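PDB 3LX3: 6-pyruvoyl tetrahydrobiopterin synthase from Plasmodium vivax, which belongs to the 6-pyruvoyl tetrahydropterin synthase family and forms a zinc-binding hexamer. Local coordinates for residues A[84-96]-A[119-132]. Residues are numbered along the deposited sequence; the frame is centred on the assembly and turned at random. Where two conformers were deposited one is given.
Sequences QLDHHFILPMYSD and FPKRDCVQIPIKHS
F119 places CE2 over the centre of the F89 ring, the planes inclined at 48°, where two short parallel strands, 89-92 and 124-127, pair beside the main antiparallel sheet of this subunit of the 6-pyruvoyl tetrahydropterin synthase family. With CG anti to the backbone N (chi1 175°), the F89 ring is brought against F119. On the same face the L91 and Q126 side chains lie side by side, pointing the same way, with L91 CD2 against Q126 CG. Between the strands the amides interlock from F89 N to D123 O at 2.8 Å through M93 N to I127 O, which also accepts I129 N from the opposite face of its carbonyl plane. H88 ND1 donates in the ring plane to L85 O at the end of helix 71-85 (3.0 Å), although it reaches that carbonyl from above its plane. In the conformer modelled here, V125 CG1 lies over one face of this imidazole. A water joins H88 NE2 to R122 O. The other face joins I90 CG2 to I127 CG1 at 4.0 Å, while the L85 and I127 side chains cross at about a right angle, CD2 of L85 meeting CD1 of I127 at 3.7 Å; L85 also packs on helix 134-149. The D123 carboxylate engages R44 and Y117 of a neighbouring subunit. Near the zinc site, S132 OG is hydrogen-bonded to ND1 of H36, a zinc ligand, and a water links it to I90 O, to which that water donates at 2.7 Å.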
loop_
_atom_site.group_PDB
_atom_site.type_symbol
_atom_site.label_atom_id
_atom_site.label_comp_id
_atom_site.label_asym_id
_atom_site.label_seq_id
_atom_site.Cartn_x
_atom_site.Cartn_y
_atom_site.Cartn_z
ATOM N N GLN A 84 -1.263 15.758 -19.967
ATOM C CA GLN A 84 -0.685 16.959 -20.529
ATOM C C GLN A 84 0.662 17.281 -19.907
ATOM O O GLN A 84 1.568 17.789 -20.567
ATOM C CB GLN A 84 -1.628 18.147 -20.346
ATOM C CG GLN A 84 -2.942 17.969 -21.110
ATOM C CD GLN A 84 -4.035 18.943 -20.655
ATOM O OE1 GLN A 84 -3.858 19.721 -19.695
ATOM N NE2 GLN A 84 -5.178 18.901 -21.347
ATOM N N LEU A 85 0.799 16.981 -18.621
ATOM C CA LEU A 85 2.050 17.250 -17.912
ATOM C C LEU A 85 3.083 16.145 -18.073
ATOM O O LEU A 85 4.301 16.390 -18.179
ATOM C CB LEU A 85 1.767 17.446 -16.439
ATOM C CG LEU A 85 0.834 18.604 -16.069
ATOM C CD1 LEU A 85 0.263 18.422 -14.661
ATOM C CD2 LEU A 85 1.633 19.836 -16.173
ATOM N N ASP A 86 2.602 14.913 -18.096
ATOM C CA ASP A 86 3.455 13.736 -18.048
ATOM C C ASP A 86 4.562 13.751 -19.090
ATOM O O ASP A 86 4.341 14.136 -20.250
ATOM C CB ASP A 86 2.586 12.499 -18.282
ATOM C CG ASP A 86 3.353 11.192 -18.184
ATOM O OD1 ASP A 86 3.278 10.387 -19.157
ATOM O OD2 ASP A 86 4.063 10.934 -17.201
ATOM N N HIS A 87 5.753 13.312 -18.669
ATOM C CA HIS A 87 6.891 13.089 -19.569
ATOM C C HIS A 87 7.462 14.384 -20.097
ATOM O O HIS A 87 7.858 14.495 -21.228
ATOM C CB HIS A 87 6.609 12.133 -20.730
ATOM C CG HIS A 87 7.157 10.777 -20.493
ATOM N ND1 HIS A 87 8.170 10.231 -21.248
ATOM C CD2 HIS A 87 6.879 9.886 -19.514
ATOM C CE1 HIS A 87 8.459 9.035 -20.772
ATOM N NE2 HIS A 87 7.692 8.800 -19.724
ATOM N N HIS A 88 7.541 15.381 -19.249
ATOM C CA HIS A 88 8.182 16.652 -19.575
ATOM C C HIS A 88 8.910 17.240 -18.393
ATOM O O HIS A 88 8.730 16.835 -17.229
ATOM C CB HIS A 88 7.113 17.719 -19.932
ATOM C CG HIS A 88 6.341 17.418 -21.144
ATOM N ND1 HIS A 88 5.129 16.767 -21.089
ATOM C CD2 HIS A 88 6.582 17.669 -22.447
ATOM C CE1 HIS A 88 4.650 16.638 -22.313
ATOM N NE2 HIS A 88 5.506 17.181 -23.162
ATOM N N PHE A 89 9.712 18.259 -18.682
ATOM C CA PHE A 89 10.217 19.182 -17.699
ATOM C C PHE A 89 9.153 20.244 -17.395
ATOM O O PHE A 89 8.649 20.880 -18.341
ATOM C CB PHE A 89 11.530 19.852 -18.153
ATOM C CG PHE A 89 12.032 20.910 -17.218
ATOM C CD1 PHE A 89 12.772 20.590 -16.116
ATOM C CD2 PHE A 89 11.797 22.269 -17.470
ATOM C CE1 PHE A 89 13.230 21.535 -15.283
ATOM C CE2 PHE A 89 12.262 23.234 -16.635
ATOM C CZ PHE A 89 12.967 22.891 -15.532
ATOM N N ILE A 90 8.838 20.461 -16.119
ATOM C CA ILE A 90 7.877 21.475 -15.719
ATOM C C ILE A 90 8.554 22.822 -15.625
ATOM O O ILE A 90 9.422 23.037 -14.774
ATOM C CB ILE A 90 7.216 21.116 -14.388
ATOM C CG1 ILE A 90 6.409 19.815 -14.554
ATOM C CG2 ILE A 90 6.327 22.265 -13.920
ATOM C CD1 ILE A 90 5.946 19.254 -13.203
ATOM N N LEU A 91 8.162 23.745 -16.504
ATOM C CA LEU A 91 8.819 25.051 -16.621
ATOM C C LEU A 91 7.898 26.114 -16.020
ATOM O O LEU A 91 6.855 26.414 -16.593
ATOM C CB LEU A 91 9.147 25.370 -18.081
ATOM C CG LEU A 91 9.930 26.635 -18.380
ATOM C CD1 LEU A 91 11.192 26.698 -17.654
ATOM C CD2 LEU A 91 10.160 26.695 -19.926
ATOM N N PRO A 92 8.293 26.675 -14.863
ATOM C CA PRO A 92 7.467 27.703 -14.246
ATOM C C PRO A 92 7.689 29.021 -14.890
ATOM O O PRO A 92 8.664 29.718 -14.540
ATOM C CB PRO A 92 7.955 27.680 -12.781
ATOM C CG PRO A 92 9.288 27.227 -12.821
ATOM C CD PRO A 92 9.459 26.345 -14.028
ATOM N N MET A 93 6.738 29.410 -15.720
ATOM C CA MET A 93 6.909 30.542 -16.630
ATOM C C MET A 93 6.853 31.923 -15.918
ATOM O O MET A 93 7.333 32.932 -16.496
ATOM C CB MET A 93 5.965 30.353 -17.835
ATOM C CG MET A 93 4.537 30.598 -17.504
ATOM S SD MET A 93 3.164 29.915 -18.563
ATOM C CE MET A 93 2.928 31.293 -19.702
ATOM N N TYR A 94 6.390 31.992 -14.667
ATOM C CA TYR A 94 6.359 33.232 -13.922
ATOM C C TYR A 94 7.406 33.384 -12.801
ATOM O O TYR A 94 7.283 34.223 -11.939
ATOM C CB TYR A 94 4.982 33.434 -13.384
ATOM C CG TYR A 94 3.876 33.550 -14.394
ATOM C CD1 TYR A 94 4.090 34.085 -15.649
ATOM C CD2 TYR A 94 2.597 33.140 -14.093
ATOM C CE1 TYR A 94 3.020 34.271 -16.538
ATOM C CE2 TYR A 94 1.564 33.314 -14.981
ATOM C CZ TYR A 94 1.768 33.854 -16.204
ATOM O OH TYR A 94 0.768 34.063 -17.120
ATOM N N SER A 95 8.462 32.603 -12.852
ATOM C CA SER A 95 9.487 32.666 -11.823
ATOM C C SER A 95 10.218 33.985 -11.852
ATOM O O SER A 95 10.666 34.432 -12.927
ATOM C CB SER A 95 10.528 31.578 -12.055
ATOM O OG SER A 95 11.548 31.654 -11.058
ATOM N N ASP A 96 10.424 34.547 -10.670
ATOM C CA ASP A 96 11.135 35.798 -10.549
ATOM C C ASP A 96 12.626 35.598 -10.349
ATOM O O ASP A 96 13.365 36.588 -10.248
ATOM C CB ASP A 96 10.548 36.634 -9.400
ATOM C CG ASP A 96 10.602 35.941 -8.037
ATOM O OD1 ASP A 96 10.718 34.702 -7.933
ATOM O OD2 ASP A 96 10.479 36.676 -7.030
ATOM N N PHE A 119 16.922 23.024 -22.794
ATOM C CA PHE A 119 16.110 21.873 -23.149
ATOM C C PHE A 119 15.319 22.173 -24.408
ATOM O O PHE A 119 14.903 23.292 -24.606
ATOM C CB PHE A 119 15.024 21.602 -22.066
ATOM C CG PHE A 119 15.488 21.600 -20.620
ATOM C CD1 PHE A 119 16.548 20.838 -20.223
ATOM C CD2 PHE A 119 14.873 22.364 -19.666
ATOM C CE1 PHE A 119 16.956 20.830 -18.868
ATOM C CE2 PHE A 119 15.338 22.315 -18.315
ATOM C CZ PHE A 119 16.297 21.512 -17.973
ATOM N N PRO A 120 15.082 21.156 -25.272
ATOM C CA PRO A 120 14.161 21.404 -26.340
ATOM C C PRO A 120 12.813 21.917 -25.814
ATOM O O PRO A 120 12.336 21.435 -24.794
ATOM C CB PRO A 120 13.964 20.033 -26.963
ATOM C CG PRO A 120 15.211 19.247 -26.572
ATOM C CD PRO A 120 15.506 19.760 -25.213
ATOM N N LYS A 121 12.218 22.880 -26.493
ATOM C CA LYS A 121 10.921 23.438 -26.071
ATOM C C LYS A 121 9.877 22.353 -25.928
ATOM O O LYS A 121 9.080 22.381 -25.004
ATOM C CB LYS A 121 10.430 24.498 -27.064
ATOM C CG LYS A 121 11.230 25.778 -27.104
ATOM C CD LYS A 121 10.731 26.693 -28.227
ATOM C CE LYS A 121 11.551 27.932 -28.395
ATOM N NZ LYS A 121 10.952 28.733 -29.582
ATOM N N ARG A 122 9.905 21.375 -26.841
ATOM C CA ARG A 122 8.906 20.295 -26.848
ATOM C C ARG A 122 9.048 19.350 -25.661
ATOM O O ARG A 122 8.104 18.614 -25.349
ATOM C CB ARG A 122 8.963 19.504 -28.147
ATOM C CG ARG A 122 10.223 18.740 -28.416
ATOM C CD ARG A 122 10.097 17.906 -29.707
ATOM N NE ARG A 122 8.969 16.982 -29.578
ATOM C CZ ARG A 122 9.029 15.741 -29.093
ATOM N NH1 ARG A 122 7.921 15.019 -29.004
ATOM N NH2 ARG A 122 10.182 15.199 -28.727
ATOM N N ASP A 123 10.194 19.384 -24.980
ATOM C CA ASP A 123 10.397 18.561 -23.779
ATOM C C ASP A 123 9.833 19.260 -22.548
ATOM O O ASP A 123 9.819 18.683 -21.465
ATOM C CB ASP A 123 11.890 18.303 -23.518
ATOM C CG ASP A 123 12.485 17.269 -24.423
ATOM O OD1 ASP A 123 12.242 17.272 -25.674
ATOM O OD2 ASP A 123 13.296 16.424 -23.929
ATOM N N CYS A 124 9.404 20.505 -22.685
ATOM C CA CYS A 124 8.955 21.304 -21.561
ATOM C C CYS A 124 7.448 21.568 -21.637
ATOM O O CYS A 124 6.889 21.681 -22.754
ATOM C CB CYS A 124 9.646 22.657 -21.546
ATOM S SG CYS A 124 11.460 22.588 -21.458
ATOM N N VAL A 125 6.846 21.680 -20.452
ATOM C CA VAL A 125 5.490 22.173 -20.351
ATOM C C VAL A 125 5.561 23.481 -19.594
ATOM O O VAL A 125 6.031 23.515 -18.442
ATOM C CB VAL A 125 4.532 21.128 -19.777
ATOM C CG1 VAL A 125 4.323 20.011 -20.822
ATOM C CG2 VAL A 125 5.005 20.548 -18.435
ATOM N N GLN A 126 5.133 24.545 -20.276
ATOM C CA GLN A 126 5.153 25.874 -19.703
ATOM C C GLN A 126 3.867 26.057 -18.909
ATOM O O GLN A 126 2.749 26.098 -19.474
ATOM C CB GLN A 126 5.259 26.979 -20.762
ATOM C CG GLN A 126 6.657 27.202 -21.266
ATOM C CD GLN A 126 6.773 28.543 -21.918
ATOM O OE1 GLN A 126 6.145 28.777 -22.951
ATOM N NE2 GLN A 126 7.539 29.446 -21.306
ATOM N N ILE A 127 4.022 26.170 -17.599
ATOM C CA ILE A 127 2.908 26.236 -16.661
ATOM C C ILE A 127 2.893 27.607 -15.973
ATOM O O ILE A 127 3.956 28.099 -15.574
ATOM C CB ILE A 127 3.107 25.114 -15.559
ATOM C CG1 ILE A 127 3.337 23.723 -16.191
ATOM C CG2 ILE A 127 1.933 25.151 -14.576
ATOM C CD1 ILE A 127 2.157 23.343 -17.080
ATOM N N PRO A 128 1.711 28.260 -15.856
ATOM C CA PRO A 128 1.610 29.628 -15.314
ATOM C C PRO A 128 1.702 29.671 -13.786
ATOM O O PRO A 128 0.760 30.053 -13.064
ATOM C CB PRO A 128 0.266 30.102 -15.854
ATOM C CG PRO A 128 -0.543 28.852 -15.982
ATOM C CD PRO A 128 0.447 27.824 -16.477
ATOM N N ILE A 129 2.891 29.287 -13.327
ATOM C CA ILE A 129 3.239 29.261 -11.922
ATOM C C ILE A 129 4.594 29.938 -11.718
ATOM O O ILE A 129 5.385 30.064 -12.643
ATOM C CB ILE A 129 3.244 27.825 -11.372
ATOM C CG1 ILE A 129 4.279 26.967 -12.045
ATOM C CG2 ILE A 129 1.808 27.237 -11.494
ATOM C CD1 ILE A 129 4.334 25.466 -11.550
ATOM N N LYS A 130 4.861 30.352 -10.482
ATOM C CA LYS A 130 6.108 31.003 -10.132
ATOM C C LYS A 130 7.202 30.006 -9.708
ATOM O O LYS A 130 8.393 30.244 -9.944
ATOM C CB LYS A 130 5.871 32.030 -9.026
ATOM C CG LYS A 130 4.890 33.152 -9.409
ATOM C CD LYS A 130 4.531 33.997 -8.209
ATOM C CE LYS A 130 5.766 34.567 -7.510
ATOM N NZ LYS A 130 6.782 35.181 -8.430
ATOM N N HIS A 131 6.791 28.898 -9.080
ATOM C CA HIS A 131 7.721 27.854 -8.591
ATOM C C HIS A 131 7.108 26.532 -8.916
ATOM O O HIS A 131 5.883 26.375 -8.779
ATOM C CB HIS A 131 7.914 27.918 -7.070
ATOM C CG HIS A 131 8.132 29.313 -6.555
ATOM N ND1 HIS A 131 7.082 30.103 -6.178
ATOM C CD2 HIS A 131 9.255 30.053 -6.396
ATOM C CE1 HIS A 131 7.553 31.273 -5.759
ATOM N NE2 HIS A 131 8.865 31.282 -5.904
ATOM N N SER A 132 7.927 25.547 -9.283
ATOM C CA SER A 132 7.416 24.197 -9.436
ATOM C C SER A 132 7.294 23.428 -8.105
ATOM O O SER A 132 7.760 22.278 -7.965
ATOM C CB SER A 132 8.231 23.430 -10.482
ATOM O OG SER A 132 9.600 23.396 -10.122
HETATM O O HOH W 1 6.410 16.654 -26.167
HETATM O O HOH W 2 10.949 23.340 -12.519
HETATM O O HOH W 3 10.999 29.326 -9.677
HETATM O O HOH W 4 10.839 33.296 -5.701
#